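Malate synthase (Haloferax volcanii, PDB 5TAO) catalyses the magnesium-dependent Claisen condensation of acetyl-CoA with glyoxylate, followed by hydrolysis of malyl-CoA to malate and CoA, in the glyoxylate cycle. Local coordinates at residues A[153-158]-A[181-186]; A[38-43]-A[267-272]; A[17-22]-A[52-57]; A[227-232]-A[251-256]. All blocks are in the same frame, centred on the assembly; numbering follows the deposited sequence. Where two conformers were deposited one is given.

In the fold
The four contacts all belong to one beta/alpha barrel. Contact 3 closes before contact 1 opens, and contact 1 closes before contact 4 opens. Contact 2 joins parts of the chain far apart in sequence and spans both contact 1 and contact 4. Contacts 1 and 4 lie in the parallel sheet, about 13 Å apart between centres. They touch because strands 183-188 and 226-229 are neighbours. Contacts 2 and 4 are about 14 Å apart between centres and meet where Ala-267 packs on Ile-256. Contact 3 lies about 24 Å from contact 4 between centres, across the chain's centre. Contacts 1 and 3 carry Glu-158 and Asp-52 to the magnesium site, while contacts 2 and 4 reach a second subunit.

Contact 1 of 4, residues A[153-158]-A[181-186]; sequences MSVIIE and ERLFLL. With K (potassium ion), chain J; GLV (glyoxylic acid), chain C.
Met-153, Ser-154 and Val-155 pair with Leu-183 to Leu-186 as two neighbouring parallel strands of the beta/alpha barrel. The contact is fully buried. The strand axes approach to 4.6 Å and diverge by 25°. Met-153 N donates to Arg-182 O at 3.0 Å, and Phe-184 N donates to Met-153 O at 2.8 Å. Further along, Val-155 N reaches Leu-185 O at 2.9 Å. The register slips by one residue between Met-153 and Val-155, a beta bulge with the extra residue on strand 183-186. Arg-182 lays its CG and CD along Met-153 CB. Its guanidinium group turns elsewhere, to salt bridges with Asp-134 and Glu-141 and hydrogen bonds to Leu-151 O and Thr-138 OG1. On the helix 127-143 side of the sheet, Met-153 CE and Val-155 CG1 meet Leu-183 CD2. Val-155 and Leu-186 run together there in one direction. Strand 152-157 runs on to Glu-158, which binds magnesium and glyoxylate. The bulge brings Leu-185 N to a side chain as its acceptor. Ser-154 OG lies beside its own backbone N (chi1 -71°) and accepts from Leu-185 N at 3.0 Å, with an angle of 152° at the hydrogen.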
loop_
_atom_site.group_PDB
_atom_site.type_symbol
_atom_site.label_atom_id
_atom_site.label_comp_id
_atom_site.label_asym_id
_atom_site.label_seq_id
_atom_site.Cartn_x
_atom_site.Cartn_y
_atom_site.Cartn_z
ATOM N N MET A 153 15.405 20.135 3.883
ATOM C CA MET A 153 15.473 19.755 2.506
ATOM C C MET A 153 14.348 20.400 1.716
ATOM O O MET A 153 13.132 20.305 2.093
ATOM C CB MET A 153 15.372 18.197 2.392
ATOM C CG MET A 153 15.416 17.598 0.990
ATOM S SD MET A 153 15.290 15.775 1.095
ATOM C CE MET A 153 14.342 15.399 -0.326
ATOM N N SER A 154 14.695 20.916 0.544
ATOM C CA SER A 154 13.729 21.506 -0.330
ATOM C C SER A 154 13.922 20.772 -1.614
ATOM O O SER A 154 15.042 20.347 -1.878
ATOM C CB SER A 154 13.860 23.031 -0.489
ATOM O OG SER A 154 13.455 23.694 0.705
ATOM N N VAL A 155 12.862 20.574 -2.398
ATOM C CA VAL A 155 13.047 19.897 -3.641
ATOM C C VAL A 155 12.549 20.727 -4.776
ATOM O O VAL A 155 11.652 21.480 -4.596
ATOM C CB VAL A 155 12.341 18.511 -3.660
ATOM C CG1 VAL A 155 12.784 17.653 -2.503
ATOM C CG2 VAL A 155 10.869 18.674 -3.556
ATOM N N ILE A 156 13.089 20.516 -5.969
ATOM C CA ILE A 156 12.524 21.049 -7.164
ATOM C C ILE A 156 11.686 19.952 -7.875
ATOM O O ILE A 156 12.189 18.881 -8.169
ATOM C CB ILE A 156 13.562 21.478 -8.198
ATOM C CG1 ILE A 156 14.718 22.322 -7.631
ATOM C CG2 ILE A 156 12.888 22.318 -9.247
ATOM C CD1 ILE A 156 14.309 23.539 -6.931
ATOM N N ILE A 157 10.430 20.276 -8.173
ATOM C CA ILE A 157 9.496 19.349 -8.818
ATOM C C ILE A 157 9.679 19.618 -10.330
ATOM O O ILE A 157 9.236 20.642 -10.843
ATOM C CB ILE A 157 8.013 19.587 -8.360
ATOM C CG1 ILE A 157 7.823 19.492 -6.837
ATOM C CG2 ILE A 157 7.016 18.676 -9.127
ATOM C CD1 ILE A 157 8.265 18.176 -6.183
ATOM N N GLU A 158 10.357 18.717 -11.026
ATOM C CA GLU A 158 10.643 18.931 -12.465
ATOM C C GLU A 158 10.558 17.640 -13.236
ATOM O O GLU A 158 11.186 17.459 -14.282
ATOM C CB GLU A 158 12.008 19.627 -12.660
ATOM C CG GLU A 158 13.022 19.413 -11.591
ATOM C CD GLU A 158 14.286 20.333 -11.734
ATOM O OE1 GLU A 158 14.309 21.357 -12.440
ATOM O OE2 GLU A 158 15.264 19.937 -11.106
ATOM N N GLU A 181 10.549 14.637 7.628
ATOM C CA GLU A 181 9.981 15.786 8.253
ATOM C C GLU A 181 10.886 17.016 8.003
ATOM O O GLU A 181 10.521 18.115 8.258
ATOM C CB GLU A 181 9.917 15.567 9.763
ATOM C CG GLU A 181 9.003 14.435 10.171
ATOM C CD GLU A 181 9.682 13.070 10.351
ATOM O OE1 GLU A 181 10.791 12.787 9.796
ATOM O OE2 GLU A 181 9.002 12.238 11.019
ATOM N N ARG A 182 12.094 16.817 7.555
ATOM C CA ARG A 182 12.950 17.943 7.223
ATOM C C ARG A 182 12.496 18.736 6.002
ATOM O O ARG A 182 13.099 19.771 5.699
ATOM C CB ARG A 182 14.414 17.414 7.030
ATOM C CG ARG A 182 14.590 16.652 5.715
ATOM C CD ARG A 182 15.985 16.222 5.362
ATOM N NE ARG A 182 16.583 15.201 6.241
ATOM C CZ ARG A 182 17.425 15.442 7.239
ATOM N NH1 ARG A 182 17.718 16.686 7.592
ATOM N NH2 ARG A 182 18.000 14.441 7.877
ATOM N N LEU A 183 11.561 18.191 5.208
ATOM C CA LEU A 183 11.085 18.883 4.019
ATOM C C LEU A 183 10.537 20.266 4.326
ATOM O O LEU A 183 9.796 20.432 5.250
ATOM C CB LEU A 183 9.978 18.130 3.277
ATOM C CG LEU A 183 10.543 16.976 2.479
ATOM C CD1 LEU A 183 9.372 16.034 2.177
ATOM C CD2 LEU A 183 11.172 17.518 1.193
ATOM N N PHE A 184 10.896 21.229 3.474
ATOM C CA PHE A 184 10.548 22.584 3.697
ATOM C C PHE A 184 9.827 23.110 2.465
ATOM O O PHE A 184 8.595 23.209 2.495
ATOM C CB PHE A 184 11.811 23.385 4.073
ATOM C CG PHE A 184 11.583 24.874 4.183
ATOM C CD1 PHE A 184 10.402 25.377 4.621
ATOM C CD2 PHE A 184 12.592 25.755 3.849
ATOM C CE1 PHE A 184 10.181 26.765 4.698
ATOM C CE2 PHE A 184 12.383 27.137 3.920
ATOM C CZ PHE A 184 11.217 27.638 4.362
ATOM N N LEU A 185 10.549 23.424 1.399
ATOM C CA LEU A 185 9.938 23.916 0.189
ATOM C C LEU A 185 9.735 22.881 -0.908
ATOM O O LEU A 185 10.622 22.073 -1.202
ATOM C CB LEU A 185 10.763 25.049 -0.456
ATOM C CG LEU A 185 11.134 26.200 0.424
ATOM C CD1 LEU A 185 12.021 27.106 -0.407
ATOM C CD2 LEU A 185 9.896 26.933 0.968
ATOM N N LEU A 186 8.599 23.020 -1.594
ATOM C CA LEU A 186 8.322 22.293 -2.806
ATOM C C LEU A 186 8.334 23.317 -3.935
ATOM O O LEU A 186 7.423 24.155 -4.026
ATOM C CB LEU A 186 6.981 21.568 -2.722
ATOM C CG LEU A 186 6.745 20.653 -1.512
ATOM C CD1 LEU A 186 5.389 19.923 -1.628
ATOM C CD2 LEU A 186 7.855 19.656 -1.289
HETATM K K K J . 9.994 10.120 9.319
HETATM C C1 GLV C . 14.394 24.917 -13.510
HETATM O O1 GLV C . 13.697 23.904 -13.756
HETATM C C2 GLV C . 15.832 24.868 -13.083
HETATM O O2 GLV C . 16.616 25.890 -13.114
HETATM O O3 GLV C . 16.292 23.757 -12.748
#

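Contact 2 of 4, residues A[38-43]-A[267-272]; sequences RGMQAP and ANTSPL
Met-40 and Asn-268 carry this contact. They join the loop between helix 29-36 and strand 45-49 to the last turn of helix 261-269. The two side chains pass each other antiparallel. The amide of Asn-268 holds the loop. Its ND2 donates to Met-40 O at 2.9 Å and to Ala-42 O at 3.0 Å, so both N-H groups are used on one short turn. Ala-42 O lies in the amide plane, and Met-40 O is tilted 17° from it. In both bonds the nitrogen sits above the plane of the carbonyl it reaches. Asn-268 OD1 bonds to Thr-13 OG1 at the start of strand 13-18, so the rotation of the amide is fixed from both ends. Met-40 folds back through two bends, at chi2 (-62°) and chi3 (-75°). This carries its CE to Asn-268 CB at 3.6 Å. Next along the helix, Thr-269 OG1 bonds to Val-265 O. A second subunit packs against this junction: its Arg-409 also bonds Ala-42 O, and its Gln-412 bonds Gly-39 O. This is a helix-to-loop junction on the face of the beta/alpha barrel where strands begin, away from the catalytic end.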
loop_
_atom_site.group_PDB
_atom_site.type_symbol
_atom_site.label_atom_id
_atom_site.label_comp_id
_atom_site.label_asym_id
_atom_site.label_seq_id
_atom_site.Cartn_x
_atom_site.Cartn_y
_atom_site.Cartn_z
ATOM N N ARG A 38 20.262 43.563 0.896
ATOM C CA ARG A 38 19.519 43.840 2.121
ATOM C C ARG A 38 18.182 44.452 1.781
ATOM O O ARG A 38 17.943 44.892 0.665
ATOM C CB ARG A 38 20.304 44.809 3.041
ATOM C CG ARG A 38 21.708 44.332 3.470
ATOM C CD ARG A 38 21.651 43.424 4.722
ATOM N NE ARG A 38 22.980 42.938 5.063
ATOM C CZ ARG A 38 23.685 42.066 4.371
ATOM N NH1 ARG A 38 23.185 41.456 3.313
ATOM N NH2 ARG A 38 24.907 41.744 4.774
ATOM N N GLY A 39 17.302 44.511 2.747
ATOM C CA GLY A 39 15.990 45.047 2.501
ATOM C C GLY A 39 15.230 44.337 1.386
ATOM O O GLY A 39 15.456 43.136 1.077
ATOM N N MET A 40 14.353 45.096 0.755
ATOM C CA MET A 40 13.446 44.539 -0.198
ATOM C C MET A 40 14.174 43.847 -1.319
ATOM O O MET A 40 13.574 43.020 -2.032
ATOM C CB MET A 40 12.509 45.622 -0.759
ATOM C CG MET A 40 11.410 46.010 0.206
ATOM S SD MET A 40 10.248 44.684 0.658
ATOM C CE MET A 40 9.338 44.657 -0.874
ATOM N N GLN A 41 15.451 44.167 -1.523
ATOM C CA GLN A 41 16.250 43.530 -2.593
ATOM C C GLN A 41 16.814 42.171 -2.162
ATOM O O GLN A 41 17.433 41.481 -2.949
ATOM C CB GLN A 41 17.489 44.366 -2.943
ATOM C CG GLN A 41 17.277 45.700 -3.637
ATOM C CD GLN A 41 18.603 46.230 -4.165
ATOM O OE1 GLN A 41 19.637 46.190 -3.474
ATOM N NE2 GLN A 41 18.599 46.650 -5.418
ATOM N N ALA A 42 16.696 41.851 -0.885
ATOM C CA ALA A 42 17.229 40.584 -0.376
ATOM C C ALA A 42 16.116 39.522 -0.200
ATOM O O ALA A 42 15.049 39.833 0.325
ATOM C CB ALA A 42 17.933 40.819 0.928
ATOM N N PRO A 43 16.385 38.261 -0.653
ATOM C CA PRO A 43 15.342 37.179 -0.733
ATOM C C PRO A 43 15.016 36.565 0.608
ATOM O O PRO A 43 15.866 36.514 1.496
ATOM C CB PRO A 43 15.985 36.162 -1.689
ATOM C CG PRO A 43 17.457 36.318 -1.470
ATOM C CD PRO A 43 17.613 37.845 -1.330
ATOM N N ALA A 267 8.941 40.543 -6.324
ATOM C CA ALA A 267 8.337 39.351 -5.680
ATOM C C ALA A 267 8.190 39.560 -4.201
ATOM O O ALA A 267 7.247 39.044 -3.580
ATOM C CB ALA A 267 9.144 38.109 -6.017
ATOM N N ASN A 268 9.048 40.397 -3.607
ATOM C CA ASN A 268 8.922 40.664 -2.168
ATOM C C ASN A 268 7.727 41.549 -1.896
ATOM O O ASN A 268 7.078 41.503 -0.819
ATOM C CB ASN A 268 10.214 41.262 -1.606
ATOM C CG ASN A 268 11.194 40.222 -1.159
ATOM O OD1 ASN A 268 10.850 39.071 -0.969
ATOM N ND2 ASN A 268 12.402 40.632 -0.912
ATOM N N THR A 269 7.348 42.303 -2.913
ATOM C CA THR A 269 6.287 43.303 -2.748
ATOM C C THR A 269 4.932 42.764 -3.182
ATOM O O THR A 269 3.931 43.127 -2.603
ATOM C CB THR A 269 6.592 44.527 -3.658
ATOM O OG1 THR A 269 7.927 44.988 -3.418
ATOM C CG2 THR A 269 5.599 45.581 -3.438
ATOM N N SER A 270 4.905 41.901 -4.205
ATOM C CA SER A 270 3.654 41.444 -4.787
ATOM C C SER A 270 2.612 40.872 -3.838
ATOM O O SER A 270 1.451 41.174 -4.009
ATOM C CB SER A 270 3.896 40.412 -5.888
ATOM O OG SER A 270 2.626 39.893 -6.282
ATOM N N PRO A 271 2.989 39.984 -2.879
ATOM C CA PRO A 271 1.923 39.390 -2.042
ATOM C C PRO A 271 1.448 40.215 -0.795
ATOM O O PRO A 271 0.481 39.849 -0.064
ATOM C CB PRO A 271 2.530 38.076 -1.615
ATOM C CG PRO A 271 3.991 38.282 -1.684
ATOM C CD PRO A 271 4.193 39.160 -2.875
ATOM N N LEU A 272 2.142 41.306 -0.571
ATOM C CA LEU A 272 1.746 42.307 0.416
ATOM C C LEU A 272 0.550 43.154 -0.060
ATOM O O LEU A 272 0.454 43.546 -1.258
ATOM C CB LEU A 272 2.936 43.214 0.711
ATOM C CG LEU A 272 4.224 42.514 1.097
ATOM C CD1 LEU A 272 5.366 43.503 1.284
ATOM C CD2 LEU A 272 3.970 41.650 2.325
#

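Contact 3 of 4, residues A[17-22]-A[52-57]; sequences SPTAVE and DATAPS. With GLV (glyoxylic acid), chain E; GLV (glyoxylic acid), chain C.
Thr-19 and Thr-54 make the polar centre of this contact between the end of strand 13-18 and the loop after strand 45-49. Thr-19 N donates to Thr-54 OG1 at 3.0 Å, and the bond is nearly straight at 164°. Thr-54 OG1 lies anti to its own carbonyl carbon (chi1 -59°), which turns it to Thr-19. It is also hydrogen-bonded to Asp-49 O. Thr-19 OG1 is bonded to Asn-50 OD1, so both hydroxyls are tied to the chain at and just after the end of strand 45-49. One threonine side chain lies roughly perpendicular to the other. Van der Waals contacts add to this bond. Pro-18 CB rests on Ala-53 O at 3.6 Å and near Ala-53 CB at 4.3 Å. Thr-54 CG2 faces Ala-20 O at 3.9 Å. The ligand contacts lie at the start of the loop. There Asp-52, a magnesium ligand, turns its carboxylate toward two glyoxylic acid molecules. Ser-17, in the other segment, belongs to the acetyl-CoA site. In the barrel, Ser-17 pairs through its backbone with strand 45-49. Pro-18 packs on helix 29-36, and Thr-19 and Ala-20 pack on helix 59-73.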
loop_
_atom_site.group_PDB
_atom_site.type_symbol
_atom_site.label_atom_id
_atom_site.label_comp_id
_atom_site.label_asym_id
_atom_site.label_seq_id
_atom_site.Cartn_x
_atom_site.Cartn_y
_atom_site.Cartn_z
ATOM N N SER A 17 21.875 32.238 -7.260
ATOM C CA SER A 17 23.137 32.873 -7.704
ATOM C C SER A 17 24.095 31.821 -8.173
ATOM O O SER A 17 24.206 30.799 -7.540
ATOM C CB SER A 17 23.778 33.643 -6.548
ATOM O OG SER A 17 22.831 34.587 -6.093
ATOM N N PRO A 18 24.788 32.045 -9.296
ATOM C CA PRO A 18 25.859 31.127 -9.718
ATOM C C PRO A 18 27.028 31.055 -8.738
ATOM O O PRO A 18 27.308 32.021 -8.013
ATOM C CB PRO A 18 26.356 31.691 -11.051
ATOM C CG PRO A 18 25.617 32.958 -11.297
ATOM C CD PRO A 18 24.583 33.179 -10.219
ATOM N N THR A 19 27.687 29.904 -8.642
ATOM C CA THR A 19 28.600 29.742 -7.523
ATOM C C THR A 19 30.074 29.967 -7.955
ATOM O O THR A 19 30.914 30.154 -7.106
ATOM C CB THR A 19 28.463 28.359 -6.889
ATOM O OG1 THR A 19 28.665 27.355 -7.893
ATOM C CG2 THR A 19 27.054 28.181 -6.274
ATOM N N ALA A 20 30.335 29.780 -9.248
ATOM C CA ALA A 20 31.632 29.833 -9.877
ATOM C C ALA A 20 31.434 30.226 -11.325
ATOM O O ALA A 20 30.960 29.439 -12.143
ATOM C CB ALA A 20 32.374 28.513 -9.781
ATOM N N VAL A 21 31.772 31.474 -11.657
ATOM C CA VAL A 21 31.666 31.922 -13.054
ATOM C C VAL A 21 33.094 31.949 -13.603
ATOM O O VAL A 21 33.967 32.428 -12.904
ATOM C CB VAL A 21 31.008 33.304 -13.094
ATOM C CG1 VAL A 21 30.847 33.770 -14.534
ATOM C CG2 VAL A 21 29.646 33.238 -12.422
ATOM N N GLU A 22 33.355 31.417 -14.799
ATOM C CA GLU A 22 34.762 31.228 -15.281
ATOM C C GLU A 22 35.375 32.470 -15.965
ATOM O O GLU A 22 34.653 33.403 -16.282
ATOM C CB GLU A 22 34.883 29.980 -16.196
ATOM C CG GLU A 22 34.177 30.067 -17.564
ATOM C CD GLU A 22 33.209 28.897 -17.891
ATOM O OE1 GLU A 22 33.259 27.804 -17.268
ATOM O OE2 GLU A 22 32.358 29.083 -18.800
ATOM N N ASP A 52 22.041 24.127 -11.987
ATOM C CA ASP A 52 21.944 24.597 -13.356
ATOM C C ASP A 52 22.595 26.016 -13.555
ATOM O O ASP A 52 22.973 26.335 -14.654
ATOM C CB ASP A 52 20.517 24.646 -13.969
ATOM C CG ASP A 52 19.760 23.280 -14.015
ATOM O OD1 ASP A 52 20.398 22.249 -14.110
ATOM O OD2 ASP A 52 18.487 23.368 -14.048
ATOM N N ALA A 53 22.700 26.849 -12.533
ATOM C CA ALA A 53 23.256 28.208 -12.709
ATOM C C ALA A 53 24.767 28.234 -12.941
ATOM O O ALA A 53 25.262 29.200 -13.447
ATOM C CB ALA A 53 22.888 29.122 -11.554
ATOM N N THR A 54 25.442 27.134 -12.662
ATOM C CA THR A 54 26.875 27.026 -12.689
ATOM C C THR A 54 27.296 25.973 -13.700
ATOM O O THR A 54 26.783 24.869 -13.711
ATOM C CB THR A 54 27.295 26.646 -11.276
ATOM O OG1 THR A 54 26.839 27.660 -10.386
ATOM C CG2 THR A 54 28.785 26.372 -11.122
ATOM N N ALA A 55 28.221 26.319 -14.575
ATOM C CA ALA A 55 28.761 25.369 -15.547
ATOM C C ALA A 55 29.282 24.130 -14.839
ATOM O O ALA A 55 29.869 24.266 -13.782
ATOM C CB ALA A 55 29.898 26.015 -16.348
ATOM N N PRO A 56 29.105 22.917 -15.429
ATOM C CA PRO A 56 29.497 21.685 -14.773
ATOM C C PRO A 56 30.999 21.524 -14.463
ATOM O O PRO A 56 31.358 20.986 -13.421
ATOM C CB PRO A 56 29.091 20.618 -15.752
ATOM C CG PRO A 56 28.102 21.242 -16.620
ATOM C CD PRO A 56 28.454 22.668 -16.707
ATOM N N SER A 57 31.863 21.928 -15.385
ATOM C CA SER A 57 33.323 21.980 -15.134
ATOM C C SER A 57 33.645 22.911 -13.959
ATOM O O SER A 57 34.677 22.823 -13.385
ATOM C CB SER A 57 34.083 22.470 -16.406
ATOM O OG SER A 57 33.738 23.846 -16.694
HETATM C C1 GLV E . 19.165 18.896 -16.093
HETATM O O1 GLV E . 19.466 17.855 -15.493
HETATM C C2 GLV E . 18.783 20.143 -15.371
HETATM O O2 GLV E . 18.574 21.156 -16.105
HETATM O O3 GLV E . 18.628 20.228 -14.122
HETATM C C1 GLV C . 14.394 24.917 -13.510
HETATM O O1 GLV C . 13.697 23.904 -13.756
HETATM C C2 GLV C . 15.832 24.868 -13.083
HETATM O O2 GLV C . 16.616 25.890 -13.114
HETATM O O3 GLV C . 16.292 23.757 -12.748
HETATM O O HOH W 1 29.636 28.936 -14.138
#

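Contact 4 of 4, residues A[227-232]-A[251-256]; sequences AVDGPY and KGMLGI. With K (potassium ion), chain K.
Asp-229 pairs with Ile-256 in parallel strands, with Asp-229 N donating to Gly-255 O at 2.9 Å and 168°. The touching backbones diverge by 39°. At the wider end a water takes over: it donates to Ala-227 O at 2.7 Å and accepts from Leu-254 N at 3.0 Å. Among the side chains, Met-253 reaches to the first strand. Its CG is anti to the backbone N (chi1 -176°), and the chain stays extended until it bends at chi3. Its SD meets Asp-229 CB at 3.5 Å, with the two side chains roughly perpendicular, and its CE turns to Ala-227 CB. Asp-229 and Ile-256 extend together from the same face, with CB of the first on CG1 of the second at 3.9 Å. The carboxylate of Asp-229 is buried. Its OD2 is held by Asn-248 and by a salt bridge to Arg-244, both on helix 238-249. On the other face of the sheet, Val-228 CG1 lies against the Gly-255 carbonyl carbon at 3.6 Å. Before the second strand, Gly-252 follows helix 238-249 in a Schellman motif. Its O binds a potassium ion at 2.9 Å, as do Ser-217 OG and Ser-221 OG of the same chain and Met-197 O of a second subunit, so the ion links two chains. Strand 226-229, helix 238-249 and strand 255-258 form a beta-alpha-beta crossover, the repeating element of the beta/alpha barrel.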
loop_
_atom_site.group_PDB
_atom_site.type_symbol
_atom_site.label_atom_id
_atom_site.label_comp_id
_atom_site.label_asym_id
_atom_site.label_seq_id
_atom_site.Cartn_x
_atom_site.Cartn_y
_atom_site.Cartn_z
ATOM N N ALA A 227 4.865 25.975 -0.866
ATOM C CA ALA A 227 4.945 25.953 -2.301
ATOM C C ALA A 227 5.532 27.233 -2.936
ATOM O O ALA A 227 5.098 28.326 -2.606
ATOM C CB ALA A 227 3.548 25.754 -2.871
ATOM N N VAL A 228 6.395 27.043 -3.938
ATOM C CA VAL A 228 7.124 28.111 -4.586
ATOM C C VAL A 228 7.117 27.830 -6.071
ATOM O O VAL A 228 7.351 26.701 -6.482
ATOM C CB VAL A 228 8.576 28.189 -4.097
ATOM C CG1 VAL A 228 9.273 29.440 -4.671
ATOM C CG2 VAL A 228 8.662 28.320 -2.599
ATOM N N ASP A 229 6.870 28.832 -6.891
ATOM C CA ASP A 229 6.901 28.628 -8.358
ATOM C C ASP A 229 8.284 28.783 -8.927
ATOM O O ASP A 229 9.193 29.340 -8.277
ATOM C CB ASP A 229 5.995 29.654 -9.067
ATOM C CG ASP A 229 5.636 29.243 -10.465
ATOM O OD1 ASP A 229 5.676 28.019 -10.751
ATOM O OD2 ASP A 229 5.190 30.111 -11.219
ATOM N N GLY A 230 8.430 28.410 -10.187
ATOM C CA GLY A 230 9.753 28.352 -10.818
ATOM C C GLY A 230 10.165 29.685 -11.495
ATOM O O GLY A 230 9.395 30.621 -11.495
ATOM N N PRO A 231 11.336 29.701 -12.161
ATOM C CA PRO A 231 12.000 30.862 -12.780
ATOM C C PRO A 231 11.152 31.494 -13.829
ATOM O O PRO A 231 10.515 30.775 -14.555
ATOM C CB PRO A 231 13.263 30.261 -13.441
ATOM C CG PRO A 231 13.426 28.911 -12.885
ATOM C CD PRO A 231 12.082 28.444 -12.405
ATOM N N TYR A 232 11.073 32.819 -13.845
ATOM C CA TYR A 232 10.340 33.535 -14.884
ATOM C C TYR A 232 11.468 34.266 -15.622
ATOM O O TYR A 232 11.971 35.284 -15.169
ATOM C CB TYR A 232 9.372 34.489 -14.278
ATOM C CG TYR A 232 8.407 35.106 -15.269
ATOM C CD1 TYR A 232 7.216 34.468 -15.620
ATOM C CD2 TYR A 232 8.690 36.319 -15.863
ATOM C CE1 TYR A 232 6.343 35.029 -16.530
ATOM C CE2 TYR A 232 7.830 36.886 -16.777
ATOM C CZ TYR A 232 6.670 36.244 -17.119
ATOM O OH TYR A 232 5.838 36.833 -18.032
ATOM N N LYS A 251 -3.681 30.288 -6.356
ATOM C CA LYS A 251 -3.574 28.814 -6.153
ATOM C C LYS A 251 -3.029 28.458 -4.816
ATOM O O LYS A 251 -2.996 27.293 -4.440
ATOM C CB LYS A 251 -2.671 28.182 -7.190
ATOM C CG LYS A 251 -3.190 28.325 -8.606
ATOM C CD LYS A 251 -2.424 27.446 -9.597
ATOM C CE LYS A 251 -3.140 27.442 -10.942
ATOM N NZ LYS A 251 -4.014 26.262 -11.186
ATOM N N GLY A 252 -2.652 29.478 -4.055
ATOM C CA GLY A 252 -1.993 29.345 -2.778
ATOM C C GLY A 252 -0.501 29.065 -2.889
ATOM O O GLY A 252 0.114 28.485 -1.974
ATOM N N MET A 253 0.070 29.452 -4.023
ATOM C CA MET A 253 1.524 29.408 -4.234
ATOM C C MET A 253 2.045 30.854 -4.117
ATOM O O MET A 253 1.984 31.649 -5.055
ATOM C CB MET A 253 1.823 28.800 -5.590
ATOM C CG MET A 253 3.287 28.614 -5.910
ATOM S SD MET A 253 3.457 27.783 -7.507
ATOM C CE MET A 253 3.406 26.085 -6.936
ATOM N N LEU A 254 2.521 31.179 -2.926
ATOM C CA LEU A 254 2.774 32.559 -2.573
ATOM C C LEU A 254 4.218 32.920 -2.698
ATOM O O LEU A 254 4.574 34.053 -2.440
ATOM C CB LEU A 254 2.307 32.831 -1.160
ATOM C CG LEU A 254 0.851 32.488 -0.817
ATOM C CD1 LEU A 254 0.571 32.947 0.611
ATOM C CD2 LEU A 254 -0.202 33.068 -1.738
ATOM N N GLY A 255 5.062 31.983 -3.096
ATOM C CA GLY A 255 6.439 32.316 -3.356
ATOM C C GLY A 255 6.814 32.071 -4.768
ATOM O O GLY A 255 6.158 31.288 -5.473
ATOM N N ILE A 256 7.865 32.735 -5.206
ATOM C CA ILE A 256 8.303 32.513 -6.577
ATOM C C ILE A 256 9.784 32.631 -6.683
ATOM O O ILE A 256 10.404 33.282 -5.868
ATOM C CB ILE A 256 7.637 33.501 -7.547
ATOM C CG1 ILE A 256 7.866 33.089 -9.004
ATOM C CG2 ILE A 256 8.127 34.908 -7.264
ATOM C CD1 ILE A 256 6.893 33.676 -9.970
HETATM K K K K . -0.602 26.055 -0.665
HETATM O O HOH W 2 3.443 29.416 -0.734
HETATM O O HOH W 3 -1.366 25.337 1.935
#